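Local atomic coordinates of papain inhibitor (Streptomyces mobaraensis, PDB entry 5NTB), a protein that is a heat-stress protein that inhibits the cysteine proteases papain and bromelain and the serine protease trypsin, and serves as a glutamine and lysine donor for transglutaminase. Residues Asn49-Leu52 with Cys53-Val56; Pro76-Asp79 with Arg80-Asp84. One frame throughout, in Å; residues are numbered along the deposited sequence. Where two conformers were deposited one is given.

Interaction 1 (Asn49-Leu52 with Cys53-Val56); sequences NDPL and CRGV
Cys-53 enters the contact through its backbone N, which gives a hydrogen bond of 2.9 Å to Asp-50 O and so closes a tight turn over Pro-51 and Leu-52. Its CB rests against the same carbonyl oxygen. With chi1 at -63°, SG lies beside its own backbone N and anti to the carbonyl carbon, and from there it forms the disulfide to Cys-23. The next amide repeats the pattern one residue on: Arg-54 N donates to Pro-51 O over 3.1 Å, and the two i to i+3 bonds in succession are the signature of 3-10 geometry, which includes Pro-51 and Leu-52. An Asx turn starts this short helical piece, because Asp-50 OD1 accepts Leu-52 N at 2.9 Å with its anti lone pair. The other carboxylate oxygen, OD2, takes the amides of Thr-43 and Thr-44, tying the turn to an earlier part of the same loop, which connects strands 35-38 and 57-62 of the double-psi beta-barrel family domain. The side chain of Arg-54 bends at chi3 (-76°) and folds back toward the start of the turn. One guanidinium face lies over Pro-51 CA and Asp-50 O, while Asn-49 O sits at the edge, near the plane. NH1 makes weak hydrogen bonds to Asn-49 O (3.0 Å) and Asn-49 OD1 (3.2 Å), the amide and guanidinium planes standing 49° apart; NH2 adds a third weak bond, to Asn-49 O. A water bridges Pro-51 O and Arg-54 O. Val-56, buried, directs its side chain toward the turn: CG2 reaches Pro-51 O at 3.5 Å, CB packs against Leu-52 O, and CG1 meets Leu-52 CD2 loosely at 4.4 Å, both side chains also resting on Val-71 and Phe-108.

Interaction 2 (Pro76-Asp79 with Arg80-Asp84); sequences PSCD and RTHID. With SO4 (sulfate ion), chain D; SO4 (sulfate ion), chain C.
Cys-78 lays its sulfur on the imidazole of His-82: SG stands 3.5 Å from the ring centroid, only 2° off the normal, a sulfur-aromatic contact over the centre of one face. The ring is placed under SG by a chi1 of 168°, which sets His-82 CG anti to the backbone N. CB approaches the same face as a CH-pi partner, and SG is tied to Cys-75 in a short-span disulfide. Asp-79 then opens a type I beta turn, its O accepting His-82 N at 3.0 Å, and this turn leads into strand 82-86 of the double-psi beta-barrel type domain. The backbone N of Asp-79 and ND1 of His-82 converge on O3 of one sulfate, probably from the crystallisation liquor, at 2.8 and 2.7 Å; O3 lies at the ring edge, in the plane of the imidazole. Farther round the ring, NE2 is hydrogen-bonded to Thr-13 OG1, and the bonds at both nitrogens probably hold the ring's rotation. A leucine here would probably deprive Cys-78 SG of the flat aromatic face beneath it and Thr-13 OG1 of its imidazole partner. Within the turn, Arg-80 extends its chain from CG to NE and holds a second sulfate by NH1 to O4 and NH2 to O3.

Both interactions are tight local turns carrying one half-cystine each, yet they illustrate how chemistry follows position in a fold. Interaction 1 is partly buried, in the long loop before strand 57-62; backbone 3-10 bonds shape it, and its apolar end rests on strands 65-75 and 104-109. Interaction 2 is a surface contact in the turn that leads from strand 65-75 into strand 82-86, where a sulfur on a ring face and bound anions set the chemistry. Strand 65-75 is their shared element: Val-56 pairs with its Val-71, while the second turn follows its end. The arginines differ too, one folding back onto Asn-49 through weak bonds to its backbone and side-chain oxygens, the other reaching out to sulfate. The centres of interactions 1 and 2 lie about 17 Å apart.

Interaction 1 (Asn49-Leu52 with Cys53-Val56)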
ATOM      1  N   ASN A  49      -4.451  10.597 -12.101  1.00 12.86           N
ATOM      2  CA  ASN A  49      -3.364  10.779 -13.046  1.00 13.06           C
ATOM      3  C   ASN A  49      -1.994  10.628 -12.396  1.00 15.08           C
ATOM      4  O   ASN A  49      -0.974  10.941 -13.025  1.00 16.32           O
ATOM      5  CB  ASN A  49      -3.492  12.156 -13.698  1.00 13.93           C
ATOM      6  CG  ASN A  49      -2.686  12.277 -14.973  1.00 15.64           C
ATOM      7  OD1 ASN A  49      -2.605  11.328 -15.765  1.00 15.22           O
ATOM      8  ND2 ASN A  49      -2.089  13.454 -15.187  1.00 15.26           N
ATOM      9  N   ASP A  50      -1.940  10.144 -11.163  1.00 14.05           N
ATOM     10  CA  ASP A  50      -0.647  10.066 -10.500  1.00 14.09           C
ATOM     11  C   ASP A  50       0.182   8.924 -11.080  1.00 13.88           C
ATOM     12  O   ASP A  50      -0.350   7.854 -11.375  1.00 15.04           O
ATOM     13  CB  ASP A  50      -0.832   9.855  -9.002  1.00 13.25           C
ATOM     14  CG  ASP A  50       0.393  10.258  -8.211  1.00 13.66           C
ATOM     15  OD1 ASP A  50       1.365   9.473  -8.191  1.00 15.13           O
ATOM     16  OD2 ASP A  50       0.373  11.367  -7.634  1.00 16.61           O
ATOM     17  N   PRO A  51       1.493   9.112 -11.239  1.00 14.35           N
ATOM     18  CA  PRO A  51       2.331   7.993 -11.691  1.00 15.38           C
ATOM     19  C   PRO A  51       2.273   6.787 -10.769  1.00 14.99           C
ATOM     20  O   PRO A  51       2.516   5.668 -11.232  1.00 16.73           O
ATOM     21  CB  PRO A  51       3.742   8.601 -11.750  1.00 18.15           C
ATOM     22  CG  PRO A  51       3.638   9.923 -11.034  1.00 24.78           C
ATOM     23  CD  PRO A  51       2.230  10.382 -11.201  1.00 16.22           C
ATOM     24  N   LEU A  52       1.905   6.971  -9.495  1.00 13.15           N
ATOM     25  CA  LEU A  52       1.712   5.830  -8.603  1.00 12.83           C
ATOM     26  C   LEU A  52       0.663   4.862  -9.112  1.00 17.71           C
ATOM     27  O   LEU A  52       0.665   3.700  -8.705  1.00 16.52           O
ATOM     28  CB  LEU A  52       1.306   6.319  -7.214  1.00 14.85           C
ATOM     29  CG  LEU A  52       2.447   6.888  -6.367  1.00 14.68           C
ATOM     30  CD1 LEU A  52       1.872   7.625  -5.167  1.00 15.08           C
ATOM     31  CD2 LEU A  52       3.390   5.773  -5.902  1.00 14.87           C
ATOM     32  N   CYS A  53      -0.227   5.315  -9.984  1.00 15.30           N
ATOM     33  CA  CYS A  53      -1.325   4.500 -10.480  1.00 17.21           C
ATOM     34  C   CYS A  53      -0.987   3.738 -11.750  1.00 19.54           C
ATOM     35  O   CYS A  53      -1.832   2.977 -12.239  1.00 20.17           O
ATOM     36  CB  CYS A  53      -2.546   5.383 -10.722  1.00 16.33           C
ATOM     37  SG  CYS A  53      -3.156   6.157  -9.189  1.00 17.66           S
ATOM     38  N   ARG A  54       0.220   3.893 -12.286  1.00 16.76           N
ATOM     39  CA  ARG A  54       0.556   3.333 -13.596  1.00 17.52           C
ATOM     40  C   ARG A  54       1.707   2.339 -13.467  1.00 15.11           C
ATOM     41  O   ARG A  54       2.877   2.689 -13.631  1.00 18.24           O
ATOM     42  CB  ARG A  54       0.866   4.440 -14.573  1.00 19.40           C
ATOM     43  CG  ARG A  54      -0.349   5.320 -14.839  1.00 23.38           C
ATOM     44  CD  ARG A  54      -0.152   6.198 -16.046  1.00 23.93           C
ATOM     45  NE  ARG A  54       0.739   7.316 -15.751  1.00 24.31           N
ATOM     46  CZ  ARG A  54       0.349   8.489 -15.266  1.00 21.58           C
ATOM     47  NH1 ARG A  54      -0.933   8.726 -15.017  1.00 28.57           N
ATOM     48  NH2 ARG A  54       1.249   9.434 -15.035  1.00 36.25           N
ATOM     49  N   GLY A  55       1.358   1.093 -13.165  1.00 17.24           N
ATOM     50  CA  GLY A  55       2.332   0.020 -13.158  1.00 20.14           C
ATOM     51  C   GLY A  55       3.221  -0.035 -11.943  1.00 18.54           C
ATOM     52  O   GLY A  55       4.269  -0.685 -11.986  1.00 23.12           O
ATOM     53  N   VAL A  56       2.846   0.631 -10.856  1.00 15.47           N
ATOM     54  CA  VAL A  56       3.645   0.628  -9.637  1.00 14.13           C
ATOM     55  C   VAL A  56       3.017  -0.333  -8.638  1.00 14.20           C
ATOM     56  O   VAL A  56       1.797  -0.329  -8.430  1.00 15.70           O
ATOM     57  CB  VAL A  56       3.767   2.040  -9.041  1.00 15.50           C
ATOM     58  CG1 VAL A  56       4.542   1.991  -7.722  1.00 16.08           C
ATOM     59  CG2 VAL A  56       4.441   2.982 -10.044  1.00 16.22           C
TER
HETATM   60  O   HOH W   1       4.308   5.176 -13.233  1.00 22.03           O
HETATM   61  O   HOH W   2       0.146   1.391  -9.950  1.00 18.93           O

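Interaction 2 (Pro76-Asp79 with Arg80-Asp84)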
ATOM      1  N   PRO A  76      -4.563   9.138   3.146  1.00 18.39           N
ATOM      2  CA  PRO A  76      -4.299  10.527   3.553  1.00 19.66           C
ATOM      3  C   PRO A  76      -3.766  10.661   4.968  1.00 18.85           C
ATOM      4  O   PRO A  76      -3.059  11.636   5.259  1.00 23.36           O
ATOM      5  CB  PRO A  76      -5.673  11.203   3.416  1.00 25.87           C
ATOM      6  CG  PRO A  76      -6.456  10.314   2.520  1.00 32.83           C
ATOM      7  CD  PRO A  76      -5.975   8.927   2.790  1.00 24.13           C
ATOM      8  N   SER A  77      -4.077   9.732   5.859  1.00 16.50           N
ATOM      9  CA  SER A  77      -3.671   9.861   7.254  1.00 20.42           C
ATOM     10  C   SER A  77      -2.368   9.141   7.566  1.00 26.26           C
ATOM     11  O   SER A  77      -1.903   9.193   8.711  1.00 27.60           O
ATOM     12  CB  SER A  77      -4.776   9.330   8.165  1.00 30.05           C
ATOM     13  OG  SER A  77      -5.036   7.968   7.877  1.00 35.69           O
ATOM     14  N   CYS A  78      -1.776   8.468   6.590  1.00 15.44           N
ATOM     15  CA  CYS A  78      -0.565   7.701   6.831  1.00 17.36           C
ATOM     16  C   CYS A  78       0.657   8.594   6.751  1.00 15.68           C
ATOM     17  O   CYS A  78       0.783   9.412   5.838  1.00 18.79           O
ATOM     18  CB  CYS A  78      -0.401   6.590   5.793  1.00 16.43           C
ATOM     19  SG  CYS A  78      -1.491   5.171   5.922  1.00 20.95           S
ATOM     20  N   ASP A  79       1.572   8.429   7.708  0.64 16.39           N
ATOM     21  CA  ASP A  79       2.865   9.080   7.581  0.64 18.04           C
ATOM     22  C   ASP A  79       3.688   8.388   6.495  0.64 16.72           C
ATOM     23  O   ASP A  79       3.314   7.335   5.958  0.64 13.83           O
ATOM     24  CB  ASP A  79       3.618   9.073   8.914  0.64 20.32           C
ATOM     25  CG  ASP A  79       4.564  10.275   9.074  0.64 23.39           C
ATOM     26  OD1 ASP A  79       4.827  10.995   8.088  0.64 21.99           O
ATOM     27  OD2 ASP A  79       5.042  10.504  10.205  0.64 29.88           O
ATOM     28  N   ARG A  80       4.850   8.982   6.219  1.00 15.44           N
ATOM     29  CA  ARG A  80       5.633   8.666   5.027  1.00 14.74           C
ATOM     30  C   ARG A  80       5.895   7.176   4.786  1.00 14.36           C
ATOM     31  O   ARG A  80       5.855   6.709   3.638  1.00 14.63           O
ATOM     32  CB  ARG A  80       6.952   9.419   5.150  1.00 17.27           C
ATOM     33  CG  ARG A  80       7.803   9.369   3.945  1.00 18.14           C
ATOM     34  CD  ARG A  80       9.047  10.215   4.177  1.00 14.53           C
ATOM     35  NE  ARG A  80      10.025   9.936   3.154  1.00 14.50           N
ATOM     36  CZ  ARG A  80      10.922   8.961   3.231  1.00 15.47           C
ATOM     37  NH1 ARG A  80      10.965   8.175   4.310  1.00 15.67           N
ATOM     38  NH2 ARG A  80      11.772   8.774   2.237  1.00 17.77           N
ATOM     39  N   THR A  81       6.220   6.417   5.830  1.00 12.64           N
ATOM     40  CA  THR A  81       6.558   5.012   5.619  1.00 12.53           C
ATOM     41  C   THR A  81       5.491   4.068   6.150  1.00 14.34           C
ATOM     42  O   THR A  81       5.736   2.860   6.250  1.00 15.11           O
ATOM     43  CB  THR A  81       7.909   4.665   6.236  1.00 18.78           C
ATOM     44  OG1 THR A  81       7.847   4.895   7.642  1.00 18.37           O
ATOM     45  CG2 THR A  81       9.038   5.513   5.600  1.00 16.81           C
ATOM     46  N   HIS A  82       4.311   4.588   6.463  1.00 12.14           N
ATOM     47  CA  HIS A  82       3.186   3.780   6.921  1.00 13.54           C
ATOM     48  C   HIS A  82       2.300   3.434   5.728  1.00 12.33           C
ATOM     49  O   HIS A  82       1.672   4.318   5.145  1.00 15.61           O
ATOM     50  CB  HIS A  82       2.426   4.558   7.993  1.00 14.33           C
ATOM     51  CG  HIS A  82       1.094   3.985   8.366  1.00 15.98           C
ATOM     52  ND1 HIS A  82       0.210   4.665   9.175  1.00 19.19           N
ATOM     53  CD2 HIS A  82       0.496   2.811   8.057  1.00 13.82           C
ATOM     54  CE1 HIS A  82      -0.884   3.943   9.335  1.00 19.61           C
ATOM     55  NE2 HIS A  82      -0.736   2.810   8.668  1.00 16.94           N
ATOM     56  N   ILE A  83       2.240   2.142   5.367  1.00 12.37           N
ATOM     57  CA  ILE A  83       1.371   1.707   4.278  1.00 11.51           C
ATOM     58  C   ILE A  83       0.109   1.096   4.854  1.00 10.98           C
ATOM     59  O   ILE A  83       0.120   0.459   5.910  1.00 13.06           O
ATOM     60  CB  ILE A  83       2.082   0.725   3.326  1.00 13.02           C
ATOM     61  CG1 ILE A  83       2.539  -0.540   4.061  1.00 14.26           C
ATOM     62  CG2 ILE A  83       3.240   1.416   2.647  1.00 14.19           C
ATOM     63  CD1 ILE A  83       3.163  -1.592   3.127  1.00 16.96           C
ATOM     64  N   ASP A  84      -0.984   1.265   4.127  1.00 13.41           N
ATOM     65  CA  ASP A  84      -2.289   0.723   4.501  1.00 13.49           C
ATOM     66  C   ASP A  84      -2.605  -0.352   3.465  1.00 12.29           C
ATOM     67  O   ASP A  84      -3.054  -0.055   2.351  1.00 12.66           O
ATOM     68  CB  ASP A  84      -3.334   1.838   4.529  1.00 13.70           C
ATOM     69  CG  ASP A  84      -4.488   1.573   5.494  1.00 18.24           C
ATOM     70  OD1 ASP A  84      -4.449   0.605   6.269  1.00 20.50           O
ATOM     71  OD2 ASP A  84      -5.444   2.374   5.478  1.00 20.82           O
TER
HETATM   72  S   SO4 D 202       1.083   7.260  11.507  1.00 39.14           S
HETATM   73  O1  SO4 D 202       2.361   6.685  11.922  1.00 48.32           O
HETATM   74  O2  SO4 D 202      -0.017   6.601  12.209  1.00 43.26           O
HETATM   75  O3  SO4 D 202       0.926   7.095  10.056  1.00 23.03           O
HETATM   76  O4  SO4 D 202       1.086   8.692  11.813  1.00 35.48           O
HETATM   77  S   SO4 C 201      14.079   6.435   4.376  1.00 33.33           S
HETATM   78  O1  SO4 C 201      15.252   5.568   4.432  1.00 46.85           O
HETATM   79  O2  SO4 C 201      14.183   7.424   5.445  1.00 50.16           O
HETATM   80  O3  SO4 C 201      13.998   7.115   3.089  1.00 36.03           O
HETATM   81  O4  SO4 C 201      12.857   5.667   4.603  1.00 39.49           O